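PDB 3IH8: salt-tolerant glutaminase from Micrococcus luteus, which probably catalyses the hydrolysis of L-glutamine to L-glutamate and ammonium. Local coordinates for residues Asn90-Ala95 with Ala111-Gly116; Gly241-Ala246 with Pro256-Val261. All blocks are in the same frame, centred on the assembly; numbering follows the deposited sequence.

Interaction 1 of 2, residues Asn90-Ala95 with Ala111-Gly116; sequences NPSGEA and AMINAG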
ATOM      1  N   ASN A  90     -12.533   9.993   7.037  1.00 31.01           N
ATOM      2  CA  ASN A  90     -13.340   8.803   7.273  1.00 32.11           C
ATOM      3  C   ASN A  90     -14.122   8.388   6.043  1.00 29.42           C
ATOM      4  O   ASN A  90     -14.778   9.206   5.394  1.00 30.07           O
ATOM      5  CB  ASN A  90     -14.322   9.045   8.418  1.00 38.10           C
ATOM      6  CG  ASN A  90     -13.667   9.700   9.609  1.00 48.18           C
ATOM      7  OD1 ASN A  90     -12.695   9.180  10.172  1.00 47.32           O
ATOM      8  ND2 ASN A  90     -14.189  10.855  10.001  1.00 53.60           N
ATOM      9  N   PRO A  91     -14.068   7.099   5.704  1.00 25.55           N
ATOM     10  CA  PRO A  91     -14.816   6.658   4.526  1.00 27.30           C
ATOM     11  C   PRO A  91     -16.322   6.649   4.804  1.00 24.62           C
ATOM     12  O   PRO A  91     -16.748   6.568   5.960  1.00 24.45           O
ATOM     13  CB  PRO A  91     -14.251   5.263   4.268  1.00 30.05           C
ATOM     14  CG  PRO A  91     -13.869   4.791   5.639  1.00 26.77           C
ATOM     15  CD  PRO A  91     -13.253   6.008   6.269  1.00 23.31           C
ATOM     16  N   SER A  92     -17.122   6.770   3.749  1.00 24.40           N
ATOM     17  CA  SER A  92     -18.573   6.739   3.897  1.00 27.07           C
ATOM     18  C   SER A  92     -19.264   6.726   2.539  1.00 26.21           C
ATOM     19  O   SER A  92     -18.620   6.934   1.511  1.00 24.74           O
ATOM     20  CB  SER A  92     -19.058   7.939   4.717  1.00 31.48           C
ATOM     21  OG  SER A  92     -19.318   9.063   3.905  1.00 31.84           O
ATOM     22  N   GLY A  93     -20.572   6.456   2.545  1.00 26.28           N
ATOM     23  CA  GLY A  93     -21.341   6.448   1.314  1.00 23.93           C
ATOM     24  C   GLY A  93     -21.588   7.888   0.886  1.00 26.77           C
ATOM     25  O   GLY A  93     -21.396   8.808   1.675  1.00 26.96           O
ATOM     26  N   GLU A  94     -22.003   8.095  -0.357  1.00 28.61           N
ATOM     27  CA  GLU A  94     -22.271   9.441  -0.843  1.00 25.27           C
ATOM     28  C   GLU A  94     -23.533  10.003  -0.200  1.00 26.16           C
ATOM     29  O   GLU A  94     -23.717  11.214  -0.152  1.00 28.20           O
ATOM     30  CB  GLU A  94     -22.422   9.434  -2.369  1.00 21.24           C
ATOM     31  CG  GLU A  94     -22.826  10.792  -2.987  1.00 22.35           C
ATOM     32  CD  GLU A  94     -21.934  11.955  -2.550  1.00 22.85           C
ATOM     33  OE1 GLU A  94     -20.699  11.852  -2.655  1.00 26.24           O
ATOM     34  OE2 GLU A  94     -22.466  12.987  -2.105  1.00 26.25           O
ATOM     35  N   ALA A  95     -24.406   9.127   0.289  1.00 26.14           N
ATOM     36  CA  ALA A  95     -25.645   9.585   0.923  1.00 26.24           C
ATOM     37  C   ALA A  95     -25.285  10.490   2.098  1.00 25.01           C
ATOM     38  O   ALA A  95     -24.411  10.156   2.896  1.00 24.69           O
ATOM     39  CB  ALA A  95     -26.475   8.394   1.399  1.00 27.58           C
ATOM     40  N   ALA A 111     -12.646  13.846   1.348  1.00 25.36           N
ATOM     41  CA  ALA A 111     -12.585  14.612   0.104  1.00 25.81           C
ATOM     42  C   ALA A 111     -13.169  13.903  -1.121  1.00 25.77           C
ATOM     43  O   ALA A 111     -13.360  14.525  -2.166  1.00 24.29           O
ATOM     44  CB  ALA A 111     -11.137  15.011  -0.179  1.00 24.64           C
ATOM     45  N   MET A 112     -13.456  12.610  -1.000  1.00 24.01           N
ATOM     46  CA  MET A 112     -13.995  11.844  -2.124  1.00 22.58           C
ATOM     47  C   MET A 112     -15.508  11.980  -2.299  1.00 22.57           C
ATOM     48  O   MET A 112     -16.038  11.753  -3.393  1.00 23.59           O
ATOM     49  CB  MET A 112     -13.608  10.365  -1.981  1.00 23.85           C
ATOM     50  CG  MET A 112     -12.087  10.125  -2.028  1.00 27.63           C
ATOM     51  SD  MET A 112     -11.316  10.814  -3.529  1.00 30.06           S
ATOM     52  CE  MET A 112     -10.583  12.325  -2.906  1.00 28.96           C
ATOM     53  N   ILE A 113     -16.215  12.343  -1.235  1.00 20.25           N
ATOM     54  CA  ILE A 113     -17.655  12.508  -1.350  1.00 21.94           C
ATOM     55  C   ILE A 113     -17.939  13.965  -1.727  1.00 22.61           C
ATOM     56  O   ILE A 113     -17.101  14.846  -1.497  1.00 22.63           O
ATOM     57  CB  ILE A 113     -18.378  12.141  -0.033  1.00 22.86           C
ATOM     58  CG1 ILE A 113     -17.805  12.958   1.130  1.00 21.43           C
ATOM     59  CG2 ILE A 113     -18.248  10.636   0.219  1.00 22.14           C
ATOM     60  CD1 ILE A 113     -18.644  12.898   2.404  1.00 18.84           C
ATOM     61  N   ASN A 114     -19.108  14.220  -2.308  1.00 19.69           N
ATOM     62  CA  ASN A 114     -19.471  15.576  -2.734  1.00 21.95           C
ATOM     63  C   ASN A 114     -19.391  16.644  -1.632  1.00 25.02           C
ATOM     64  O   ASN A 114     -18.864  17.731  -1.859  1.00 25.97           O
ATOM     65  CB  ASN A 114     -20.871  15.564  -3.369  1.00 22.56           C
ATOM     66  CG  ASN A 114     -20.880  14.937  -4.773  1.00 25.12           C
ATOM     67  OD1 ASN A 114     -20.048  14.084  -5.104  1.00 24.43           O
ATOM     68  ND2 ASN A 114     -21.835  15.352  -5.593  1.00 23.11           N
ATOM     69  N   ALA A 115     -19.902  16.354  -0.440  1.00 25.60           N
ATOM     70  CA  ALA A 115     -19.836  17.347   0.630  1.00 29.23           C
ATOM     71  C   ALA A 115     -18.371  17.723   0.886  1.00 27.21           C
ATOM     72  O   ALA A 115     -18.040  18.894   1.049  1.00 24.35           O
ATOM     73  CB  ALA A 115     -20.480  16.810   1.915  1.00 26.37           C
ATOM     74  N   GLY A 116     -17.496  16.723   0.914  1.00 25.23           N
ATOM     75  CA  GLY A 116     -16.088  17.005   1.131  1.00 25.51           C
ATOM     76  C   GLY A 116     -15.464  17.783  -0.021  1.00 27.46           C
ATOM     77  O   GLY A 116     -14.674  18.708   0.194  1.00 31.10           O
TER
HETATM   78  O   HOH W   1     -21.639  14.309  -0.051  1.00 18.22           O

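Interaction 2 of 2, residues Gly241-Ala246 with Pro256-Val261; sequences GMYDAA and PAKSGV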
ATOM      1  N   GLY A 241     -12.194   6.219  -1.956  1.00 19.78           N
ATOM      2  CA  GLY A 241     -12.484   6.326  -3.371  1.00 22.62           C
ATOM      3  C   GLY A 241     -13.697   5.547  -3.837  1.00 22.93           C
ATOM      4  O   GLY A 241     -14.487   6.046  -4.639  1.00 22.63           O
ATOM      5  N   MET A 242     -13.842   4.320  -3.345  1.00 22.42           N
ATOM      6  CA  MET A 242     -14.962   3.466  -3.711  1.00 23.82           C
ATOM      7  C   MET A 242     -16.046   3.419  -2.633  1.00 26.88           C
ATOM      8  O   MET A 242     -16.778   2.435  -2.514  1.00 28.90           O
ATOM      9  CB  MET A 242     -14.470   2.042  -4.030  1.00 26.41           C
ATOM     10  CG  MET A 242     -13.741   1.915  -5.375  1.00 27.14           C
ATOM     11  SD  MET A 242     -14.744   2.520  -6.778  1.00 36.46           S
ATOM     12  CE  MET A 242     -13.476   3.213  -7.833  1.00 37.34           C
ATOM     13  N   TYR A 243     -16.145   4.497  -1.858  1.00 28.60           N
ATOM     14  CA  TYR A 243     -17.153   4.639  -0.805  1.00 29.44           C
ATOM     15  C   TYR A 243     -17.253   3.450   0.151  1.00 32.33           C
ATOM     16  O   TYR A 243     -16.239   3.007   0.690  1.00 35.10           O
ATOM     17  CB  TYR A 243     -18.514   4.923  -1.448  1.00 29.70           C
ATOM     18  CG  TYR A 243     -18.442   5.993  -2.515  1.00 30.09           C
ATOM     19  CD1 TYR A 243     -18.132   5.665  -3.835  1.00 29.18           C
ATOM     20  CD2 TYR A 243     -18.623   7.341  -2.198  1.00 27.87           C
ATOM     21  CE1 TYR A 243     -17.999   6.647  -4.815  1.00 28.46           C
ATOM     22  CE2 TYR A 243     -18.490   8.338  -3.178  1.00 29.05           C
ATOM     23  CZ  TYR A 243     -18.177   7.977  -4.483  1.00 31.31           C
ATOM     24  OH  TYR A 243     -18.024   8.941  -5.462  1.00 35.72           O
ATOM     25  N   ASP A 244     -18.460   2.937   0.384  1.00 30.29           N
ATOM     26  CA  ASP A 244     -18.615   1.807   1.298  1.00 34.98           C
ATOM     27  C   ASP A 244     -18.131   0.483   0.725  1.00 37.22           C
ATOM     28  O   ASP A 244     -18.129  -0.533   1.421  1.00 39.11           O
ATOM     29  CB  ASP A 244     -20.067   1.660   1.762  1.00 39.66           C
ATOM     30  CG  ASP A 244     -20.453   2.708   2.788  1.00 46.94           C
ATOM     31  OD1 ASP A 244     -19.583   3.083   3.606  1.00 46.72           O
ATOM     32  OD2 ASP A 244     -21.626   3.149   2.787  1.00 51.65           O
ATOM     33  N   ALA A 245     -17.715   0.496  -0.537  1.00 33.66           N
ATOM     34  CA  ALA A 245     -17.205  -0.703  -1.184  1.00 30.99           C
ATOM     35  C   ALA A 245     -15.674  -0.701  -1.137  1.00 29.96           C
ATOM     36  O   ALA A 245     -15.031  -1.606  -1.670  1.00 31.33           O
ATOM     37  CB  ALA A 245     -17.686  -0.757  -2.636  1.00 28.79           C
ATOM     38  N   ALA A 246     -15.104   0.315  -0.489  1.00 29.24           N
ATOM     39  CA  ALA A 246     -13.648   0.478  -0.367  1.00 27.96           C
ATOM     40  C   ALA A 246     -12.886  -0.718   0.216  1.00 27.96           C
ATOM     41  O   ALA A 246     -11.821  -1.089  -0.297  1.00 27.87           O
ATOM     42  CB  ALA A 246     -13.335   1.731   0.447  1.00 23.85           C
ATOM     43  N   PRO A 256      -5.667   1.921  -5.724  1.00 24.01           N
ATOM     44  CA  PRO A 256      -6.394   3.128  -5.310  1.00 24.33           C
ATOM     45  C   PRO A 256      -6.985   3.762  -6.568  1.00 23.18           C
ATOM     46  O   PRO A 256      -6.276   3.995  -7.548  1.00 20.89           O
ATOM     47  CB  PRO A 256      -5.306   4.005  -4.691  1.00 24.94           C
ATOM     48  CG  PRO A 256      -4.243   3.023  -4.274  1.00 26.27           C
ATOM     49  CD  PRO A 256      -4.232   2.038  -5.419  1.00 21.54           C
ATOM     50  N   ALA A 257      -8.282   4.029  -6.554  1.00 25.76           N
ATOM     51  CA  ALA A 257      -8.898   4.599  -7.738  1.00 27.69           C
ATOM     52  C   ALA A 257     -10.160   5.400  -7.460  1.00 30.17           C
ATOM     53  O   ALA A 257     -10.704   5.385  -6.347  1.00 30.36           O
ATOM     54  CB  ALA A 257      -9.197   3.495  -8.716  1.00 26.11           C
ATOM     55  N   LYS A 258     -10.613   6.114  -8.485  1.00 28.84           N
ATOM     56  CA  LYS A 258     -11.819   6.917  -8.377  1.00 25.87           C
ATOM     57  C   LYS A 258     -12.472   6.998  -9.739  1.00 26.84           C
ATOM     58  O   LYS A 258     -11.815   7.304 -10.727  1.00 26.69           O
ATOM     59  CB  LYS A 258     -11.494   8.329  -7.883  1.00 23.33           C
ATOM     60  CG  LYS A 258     -12.743   9.151  -7.562  1.00 23.06           C
ATOM     61  CD  LYS A 258     -13.408   8.657  -6.279  1.00 23.91           C
ATOM     62  CE  LYS A 258     -14.820   9.220  -6.100  1.00 22.18           C
ATOM     63  NZ  LYS A 258     -15.797   8.632  -7.083  1.00 23.29           N
ATOM     64  N   SER A 259     -13.769   6.715  -9.783  1.00 29.03           N
ATOM     65  CA  SER A 259     -14.531   6.770 -11.022  1.00 29.44           C
ATOM     66  C   SER A 259     -15.301   8.084 -11.108  1.00 28.16           C
ATOM     67  O   SER A 259     -15.523   8.734 -10.088  1.00 26.59           O
ATOM     68  CB  SER A 259     -15.513   5.599 -11.072  1.00 33.31           C
ATOM     69  OG  SER A 259     -16.552   5.848 -12.002  1.00 36.66           O
ATOM     70  N   GLY A 260     -15.684   8.465 -12.330  1.00 28.71           N
ATOM     71  CA  GLY A 260     -16.451   9.684 -12.576  1.00 27.00           C
ATOM     72  C   GLY A 260     -17.680   9.302 -13.390  1.00 28.01           C
ATOM     73  O   GLY A 260     -17.610   8.350 -14.177  1.00 25.36           O
ATOM     74  N   VAL A 261     -18.794  10.019 -13.229  1.00 28.45           N
ATOM     75  CA  VAL A 261     -20.026   9.661 -13.947  1.00 27.20           C
ATOM     76  C   VAL A 261     -20.032   9.824 -15.458  1.00 29.18           C
ATOM     77  O   VAL A 261     -21.006   9.458 -16.110  1.00 31.23           O
ATOM     78  CB  VAL A 261     -21.281  10.389 -13.377  1.00 24.90           C
ATOM     79  CG1 VAL A 261     -21.471  10.007 -11.901  1.00 20.67           C
ATOM     80  CG2 VAL A 261     -21.159  11.903 -13.561  1.00 18.82           C
TER
HETATM   81  O   HOH W   2     -15.362   5.947  -7.480  1.00 28.78           O

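Interaction 1 of 2, residues Asn90-Ala95 with Ala111-Gly116
Glu94 reaches from its loop to the start of helix 114-123, where Ile113 holds the N-cap position. OE1 takes the amide hydrogen of Asn114 at 2.9 Å from Asn114 N, in a nearly straight bond of 169°, and receives it on the syn lone pair. The other oxygen works through water: Glu94 OE2 accepts from a water at 2.6 Å, and that same water accepts from Ala115 N at 2.7 Å. One carboxylate thus serves two successive N-H groups of the first helical turn, one directly and one at one remove. The chain leaves the backbone with CG anti to N and then bends at chi2 (52°), a kink that turns the acid toward the helix. The side chains of Glu94 and Asn114 cross at about a right angle, carboxylate and amide planes 56° apart, and Glu94 OE2 lies 3.3 Å from Asn114 CB. The amide of Asn114 looks to other partners, with OD1 bonded to Lys67 and ND2 to Asn167. The CG2 methyl of Ile113 lies against the backbone of Ser92 and Gly93, in van der Waals contact 3.9 Å from both Ser92 O and Gly93 O, with no polar bond. Within that loop Ser92 OG donates to Gly93 O at 3.1 Å, somewhat tilted from the carbonyl plane. The negative charge of Glu94 faces a helix N-terminus and also forms a salt bridge with Arg166 through OE2, surroundings that would probably stabilise the ionised acid. Since Asn114 contacts L-glutamate in a structure of this protein, the chemistry is consistent with a second-shell role for Glu94: it grips the backbone of a ligand-binding residue whose own amide is held by Lys67 and Asn167.

Interaction 2 of 2, residues Gly241-Ala246 with Pro256-Val261
The backbones come nearest at Gly241 and Lys258, whose CA atoms are 5.1 Å apart, and a CA-H...O contact joins Gly241 CA to Ala257 O at 3.6 Å with 145° at the hydrogen. Lys258 carries the polar part. Its chain bends at chi2 (72°) and again at chi4 (71°), so that CD passes 3.3 Å from Gly241 O while the amino end curls back toward its own strand. There Lys258 NZ donates to Tyr243 OH at 2.8 Å and to Ser259 O at 3.0 Å, the latter in the carbonyl plane. A water at 2.7 Å accepts a third bond from Lys258 NZ; it also accepts from Ser259 N and donates to Gly241 O, tying both backbones to NZ. Tyr243 crosses the lysine at about a right angle and presents its hydroxyl end. Met242, bent at chi2 and chi3, sends its methyl to the strand, with CE 3.8 Å from Ala257 O. Tyr243 is predicted to bind substrate, and Lys258 also touches Ser64, a residue seen to bind L-glutamate; Ser64 and Lys67 fit an SxxK pattern and Lys258-Ser259-Gly260 a K(T/S)G-type one, as in relatives of the beta-lactamase clan. Strand 257-259 is the outermost strand on its side of the antiparallel sheet, bonded to strand 264-269 through Lys258 and Leu266. Segment 241-246 follows helix 227-240, whose Val234, Met237 and Thr238 meet Pro256, and leads into helix 246-252.

How the interactions relate
Both contacts lie in the glutaminase region, their centres 10 Å apart, and both bear residues of the L-glutamate site, Asn114 and Val261 as seen and Tyr243 as predicted. Interaction 1 is a surface contact between a loop and a helix start, governed by a carboxylate; interaction 2 is buried, joins an interhelical loop to an edge strand, and is governed by a lysine amino group. Water bridges backbone to side chain in each. The two touch directly: Ser92 O lies 3.6 Å from Tyr243 CB, and Met112 O lies 3.9 Å from Lys258 CE. Lys67, bonded to Asn114 and Met112, fits with Ser64 an SxxK pattern beside a K(T/S)G-type motif at Lys258, which is suggestive only.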